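Local coordinates for protein aspartyl-tRNA synthetase 2 (Thermus thermophilus, PDB 1N9W) that activates L-aspartate with ATP and transfers it to both tRNA(Asp) and tRNA(Asn), acting as a non-discriminating class II aminoacyl-tRNA synthetase, at residues 64-69 / 76-81; 136-141 / 235-240. All coordinates share one frame; numbering follows the deposited sequence.

Interaction 1: 64-69 / 76-81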
loop_
_atom_site.group_PDB
_atom_site.type_symbol
_atom_site.label_atom_id
_atom_site.label_comp_id
_atom_site.label_asym_id
_atom_site.label_seq_id
_atom_site.Cartn_x
_atom_site.Cartn_y
_atom_site.Cartn_z
ATOM N N LEU B 64 15.866 -34.975 9.803
ATOM C CA LEU B 64 17.153 -34.531 10.340
ATOM C C LEU B 64 17.978 -33.684 9.372
ATOM O O LEU B 64 18.211 -34.085 8.229
ATOM C CB LEU B 64 17.973 -35.765 10.746
ATOM C CG LEU B 64 19.366 -35.546 11.334
ATOM C CD1 LEU B 64 19.216 -35.030 12.759
ATOM C CD2 LEU B 64 20.160 -36.858 11.314
ATOM N N VAL B 65 18.417 -32.518 9.836
ATOM C CA VAL B 65 19.244 -31.627 9.025
ATOM C C VAL B 65 20.677 -32.154 9.041
ATOM O O VAL B 65 21.313 -32.249 10.095
ATOM C CB VAL B 65 19.219 -30.171 9.571
ATOM C CG1 VAL B 65 20.050 -29.238 8.671
ATOM C CG2 VAL B 65 17.767 -29.674 9.644
ATOM N N VAL B 66 21.172 -32.504 7.859
ATOM C CA VAL B 66 22.514 -33.043 7.700
ATOM C C VAL B 66 23.332 -32.221 6.708
ATOM O O VAL B 66 22.834 -31.792 5.663
ATOM C CB VAL B 66 22.445 -34.511 7.228
ATOM C CG1 VAL B 66 23.842 -35.056 6.975
ATOM C CG2 VAL B 66 21.730 -35.349 8.283
ATOM N N GLU B 67 24.591 -32.001 7.063
ATOM C CA GLU B 67 25.521 -31.240 6.250
ATOM C C GLU B 67 25.789 -31.954 4.927
ATOM O O GLU B 67 25.925 -33.173 4.901
ATOM C CB GLU B 67 26.841 -31.075 7.011
ATOM C CG GLU B 67 27.664 -29.896 6.551
ATOM C CD GLU B 67 29.042 -29.838 7.215
ATOM O OE1 GLU B 67 29.173 -30.302 8.375
ATOM O OE2 GLU B 67 29.971 -29.302 6.578
ATOM N N ASN B 68 25.861 -31.200 3.838
ATOM C CA ASN B 68 26.116 -31.795 2.531
ATOM C C ASN B 68 26.368 -30.711 1.495
ATOM O O ASN B 68 25.434 -30.200 0.867
ATOM C CB ASN B 68 24.944 -32.679 2.102
ATOM C CG ASN B 68 25.228 -33.433 0.820
ATOM O OD1 ASN B 68 26.253 -33.212 0.171
ATOM N ND2 ASN B 68 24.313 -34.326 0.440
ATOM N N ALA B 69 27.645 -30.373 1.321
ATOM C CA ALA B 69 28.089 -29.322 0.395
ATOM C C ALA B 69 27.621 -29.451 -1.048
ATOM O O ALA B 69 27.464 -28.448 -1.744
ATOM C CB ALA B 69 29.606 -29.242 0.425
ATOM N N GLU B 76 20.923 -30.667 3.732
ATOM C CA GLU B 76 20.076 -31.755 3.320
ATOM C C GLU B 76 19.182 -32.174 4.491
ATOM O O GLU B 76 19.559 -32.021 5.654
ATOM C CB GLU B 76 20.973 -32.905 2.844
ATOM C CG GLU B 76 20.475 -34.299 3.089
ATOM C CD GLU B 76 21.407 -35.354 2.459
ATOM O OE1 GLU B 76 21.807 -35.167 1.296
ATOM O OE2 GLU B 76 21.704 -36.356 3.113
ATOM N N VAL B 77 17.976 -32.645 4.197
ATOM C CA VAL B 77 17.111 -33.112 5.269
ATOM C C VAL B 77 16.800 -34.578 5.018
ATOM O O VAL B 77 16.226 -34.926 3.985
ATOM C CB VAL B 77 15.775 -32.338 5.354
ATOM C CG1 VAL B 77 14.875 -33.000 6.395
ATOM C CG2 VAL B 77 16.010 -30.886 5.733
ATOM N N GLN B 78 17.193 -35.440 5.946
ATOM C CA GLN B 78 16.910 -36.860 5.808
ATOM C C GLN B 78 15.528 -37.074 6.439
ATOM O O GLN B 78 15.365 -37.018 7.656
ATOM C CB GLN B 78 18.028 -37.677 6.493
ATOM C CG GLN B 78 19.211 -38.027 5.532
ATOM C CD GLN B 78 20.585 -38.161 6.211
ATOM O OE1 GLN B 78 20.735 -38.864 7.207
ATOM N NE2 GLN B 78 21.592 -37.488 5.655
ATOM N N ALA B 79 14.528 -37.293 5.587
ATOM C CA ALA B 79 13.147 -37.459 6.030
ATOM C C ALA B 79 12.830 -38.663 6.909
ATOM O O ALA B 79 13.211 -39.794 6.609
ATOM C CB ALA B 79 12.218 -37.458 4.815
ATOM N N LYS B 80 12.114 -38.400 7.995
ATOM C CA LYS B 80 11.686 -39.447 8.903
ATOM C C LYS B 80 10.217 -39.664 8.530
ATOM O O LYS B 80 9.637 -40.736 8.746
ATOM C CB LYS B 80 11.777 -38.968 10.359
ATOM C CG LYS B 80 13.050 -38.194 10.690
ATOM C CD LYS B 80 14.250 -39.095 10.927
ATOM C CE LYS B 80 14.157 -39.793 12.275
ATOM N NZ LYS B 80 15.360 -40.632 12.524
ATOM N N GLU B 81 9.617 -38.631 7.949
ATOM C CA GLU B 81 8.214 -38.692 7.560
ATOM C C GLU B 81 7.910 -37.714 6.428
ATOM O O GLU B 81 8.416 -36.597 6.411
ATOM C CB GLU B 81 7.345 -38.388 8.790
ATOM C CG GLU B 81 5.876 -38.091 8.512
ATOM C CD GLU B 81 5.060 -37.934 9.804
ATOM O OE1 GLU B 81 5.619 -37.465 10.820
ATOM O OE2 GLU B 81 3.856 -38.258 9.786
#
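Leu64 and Gln78 form an antiparallel hydrogen-bonded pair, Leu64 N meeting Gln78 O at 3.0 Å and Gln78 N meeting Leu64 O at 2.8 Å. The ladder continues through the non-hydrogen-bonded pair Val65-Val77 to Val66 N, which gives Glu76 O a nearly straight bond (2.8 Å, 174°).

Side-chain hydrogen bonds converge on the Glu76 carboxylate. Asn68 CG, anti to the backbone N (chi1 -174°), brings its amide there, and Asn68 ND2 reaches Glu76 OE1 at 2.8 Å from above the carboxylate plane, the two planes 77° apart. Gln78 NE2 donates to the anti lone pair of Glu76 OE2, also at 2.8 Å. Were Glu76 replaced by alanine, Asn68 ND2 and Gln78 NE2 would probably lose the carboxylate they share, and the Gln78 amide would be held less firmly.

Van der Waals contacts complete the pairing. Val66 CG2 lies 3.4 Å from Gln78 NE2, whereas the apolar pair Val65 CG2 and Val77 CG2, 4.5 Å apart, is on the other face, where these valines touch Val16 and Leu18 of strand 15-28.

Asn68 and Glu76, with neighbouring Gln44, are sites of interaction with tRNA, so this beta hairpin builds part of the tRNA-binding surface of the OB-fold anticodon-binding domain.

Interaction 2: 136-141 / 235-240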
loop_
_atom_site.group_PDB
_atom_site.type_symbol
_atom_site.label_atom_id
_atom_site.label_comp_id
_atom_site.label_asym_id
_atom_site.label_seq_id
_atom_site.Cartn_x
_atom_site.Cartn_y
_atom_site.Cartn_z
ATOM N N ARG B 136 7.085 3.783 1.141
ATOM C CA ARG B 136 6.181 4.244 2.191
ATOM C C ARG B 136 6.887 4.615 3.504
ATOM O O ARG B 136 6.476 5.557 4.186
ATOM C CB ARG B 136 5.109 3.183 2.479
ATOM C CG ARG B 136 4.248 2.787 1.282
ATOM C CD ARG B 136 2.862 2.318 1.752
ATOM N NE ARG B 136 2.063 1.663 0.708
ATOM C CZ ARG B 136 2.202 0.394 0.338
ATOM N NH1 ARG B 136 3.111 -0.375 0.931
ATOM N NH2 ARG B 136 1.433 -0.108 -0.626
ATOM N N ARG B 137 7.934 3.874 3.858
ATOM C CA ARG B 137 8.672 4.136 5.088
ATOM C C ARG B 137 9.350 5.502 5.018
ATOM O O ARG B 137 9.147 6.340 5.894
ATOM C CB ARG B 137 9.738 3.055 5.327
ATOM C CG ARG B 137 10.251 2.978 6.772
ATOM C CD ARG B 137 11.608 2.271 6.911
ATOM N NE ARG B 137 11.624 0.845 6.563
ATOM C CZ ARG B 137 10.913 -0.105 7.172
ATOM N NH1 ARG B 137 10.102 0.205 8.173
ATOM N NH2 ARG B 137 11.034 -1.374 6.801
ATOM N N TYR B 138 10.147 5.728 3.978
ATOM C CA TYR B 138 10.846 7.001 3.849
ATOM C C TYR B 138 9.887 8.178 3.923
ATOM O O TYR B 138 10.114 9.114 4.678
ATOM C CB TYR B 138 11.630 7.081 2.531
ATOM C CG TYR B 138 12.274 8.440 2.335
ATOM C CD1 TYR B 138 13.432 8.798 3.035
ATOM C CD2 TYR B 138 11.664 9.408 1.532
ATOM C CE1 TYR B 138 13.955 10.092 2.950
ATOM C CE2 TYR B 138 12.176 10.701 1.441
ATOM C CZ TYR B 138 13.323 11.033 2.156
ATOM O OH TYR B 138 13.817 12.311 2.096
ATOM N N LEU B 139 8.813 8.124 3.144
ATOM C CA LEU B 139 7.840 9.210 3.141
ATOM C C LEU B 139 7.098 9.341 4.478
ATOM O O LEU B 139 6.863 10.461 4.945
ATOM C CB LEU B 139 6.857 9.032 1.976
ATOM C CG LEU B 139 7.504 9.144 0.575
ATOM C CD1 LEU B 139 6.520 8.680 -0.494
ATOM C CD2 LEU B 139 7.958 10.597 0.310
ATOM N N ASP B 140 6.723 8.221 5.097
ATOM C CA ASP B 140 6.039 8.277 6.400
ATOM C C ASP B 140 6.937 8.987 7.422
ATOM O O ASP B 140 6.454 9.770 8.230
ATOM C CB ASP B 140 5.715 6.871 6.943
ATOM C CG ASP B 140 4.484 6.236 6.288
ATOM O OD1 ASP B 140 3.675 6.963 5.660
ATOM O OD2 ASP B 140 4.321 4.997 6.427
ATOM N N ARG B 141 8.236 8.692 7.393
ATOM C CA ARG B 141 9.164 9.321 8.325
ATOM C C ARG B 141 9.315 10.829 8.074
ATOM O O ARG B 141 9.749 11.560 8.964
ATOM C CB ARG B 141 10.528 8.634 8.270
ATOM C CG ARG B 141 11.504 9.090 9.351
ATOM C CD ARG B 141 12.597 8.055 9.559
ATOM N NE ARG B 141 13.146 7.655 8.271
ATOM C CZ ARG B 141 13.257 6.399 7.849
ATOM N NH1 ARG B 141 12.862 5.387 8.615
ATOM N NH2 ARG B 141 13.746 6.158 6.642
ATOM N N GLU B 235 15.563 11.519 -4.842
ATOM C CA GLU B 235 16.888 10.909 -4.705
ATOM C C GLU B 235 17.001 10.174 -3.383
ATOM O O GLU B 235 17.458 9.033 -3.329
ATOM C CB GLU B 235 17.987 11.979 -4.779
ATOM C CG GLU B 235 18.454 12.300 -6.195
ATOM C CD GLU B 235 19.544 13.385 -6.229
ATOM O OE1 GLU B 235 20.502 13.310 -5.427
ATOM O OE2 GLU B 235 19.445 14.292 -7.071
ATOM N N ALA B 236 16.589 10.845 -2.314
ATOM C CA ALA B 236 16.646 10.258 -0.980
ATOM C C ALA B 236 15.648 9.100 -0.904
ATOM O O ALA B 236 15.942 8.060 -0.318
ATOM C CB ALA B 236 16.323 11.323 0.070
ATOM N N LEU B 237 14.477 9.297 -1.511
ATOM C CA LEU B 237 13.427 8.288 -1.549
ATOM C C LEU B 237 13.963 7.012 -2.201
ATOM O O LEU B 237 13.838 5.922 -1.646
ATOM C CB LEU B 237 12.226 8.809 -2.346
ATOM C CG LEU B 237 11.068 7.850 -2.655
ATOM C CD1 LEU B 237 10.376 7.440 -1.368
ATOM C CD2 LEU B 237 10.082 8.538 -3.599
ATOM N N LEU B 238 14.571 7.160 -3.376
ATOM C CA LEU B 238 15.132 6.031 -4.111
ATOM C C LEU B 238 16.207 5.299 -3.333
ATOM O O LEU B 238 16.260 4.065 -3.343
ATOM C CB LEU B 238 15.718 6.497 -5.440
ATOM C CG LEU B 238 14.695 6.788 -6.535
ATOM C CD1 LEU B 238 15.317 7.681 -7.587
ATOM C CD2 LEU B 238 14.205 5.478 -7.127
ATOM N N ALA B 239 17.073 6.054 -2.665
ATOM C CA ALA B 239 18.154 5.456 -1.884
ATOM C C ALA B 239 17.562 4.537 -0.830
ATOM O O ALA B 239 18.063 3.438 -0.592
ATOM C CB ALA B 239 18.995 6.558 -1.218
ATOM N N GLU B 240 16.492 4.996 -0.193
ATOM C CA GLU B 240 15.820 4.202 0.829
ATOM C C GLU B 240 15.222 2.938 0.200
ATOM O O GLU B 240 15.441 1.832 0.687
ATOM C CB GLU B 240 14.714 5.036 1.478
ATOM C CG GLU B 240 13.899 4.308 2.540
ATOM C CD GLU B 240 14.241 4.758 3.941
ATOM O OE1 GLU B 240 14.744 5.896 4.091
ATOM O OE2 GLU B 240 13.993 3.986 4.901
#
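Tyr138 and Glu240 both set CG anti to the backbone N, which sends the ring and the acid across the gap between the two helices. A bend at chi2 (106°) then turns the Glu240 carboxylate so that OE1 comes to the edge of the Tyr138 ring and both oxygens face Arg141, whose own chain folds at chi3 to present its guanidinium group.

Arg141 NH2 sits between the carboxylate oxygens. It donates a hydrogen bond to Glu240 OE2 at 2.8 Å from the syn side, as part of a salt bridge in which Arg141 NH2 is also 2.8 Å from Glu240 OE1. The two planar groups are inclined by 34°. Arg137 adds a looser contact, its CD lying 3.6 Å from Glu240 OE2, and its positive charge probably helps to stabilise the acid.

The Tyr138 ring lies over the backbone of the facing helix. Leu237 CA makes a CH-pi contact with one face, 4.1 Å from the ring centroid, while Ala236 CB touches Tyr138 OH at 3.4 Å. At the ring edge, Glu240 OE1 is 3.4 Å from Tyr138 CD1. Deeper in, Leu237 CD1 packs against Tyr138 CD2 at 3.7 Å and meets Leu139 CG, and Leu237 continues onto Phe390 and Ile392 of strand 387-393.

On helix 119-141, Arg136 and Asp140 form salt bridges with Glu146 and Arg133 of the second subunit. The axes of the two helical segments approach to 9.1 Å and run at 133° to each other, and both helices pack against the mixed, largely antiparallel sheet of the class II synthetase catalytic domain.

The contacts belong to different domains, their centres about 42 Å apart, and share no helix or strand. Interaction 1 joins sequence neighbours within a hairpin, chiefly by main-chain hydrogen bonds, with one valine pair facing inward and a polar cluster on the opposite face at the tRNA-binding surface. Interaction 2 brings together segments 94 residues apart in sequence and has no main-chain bond across it; side chains do the work, grading from buried leucines beside the catalytic sheet to charged groups at the outer edge. A glutamate is the acceptor in each, of two amides in 64-69/76-81 and of an arginine in 136-141/235-240. Both are partly buried.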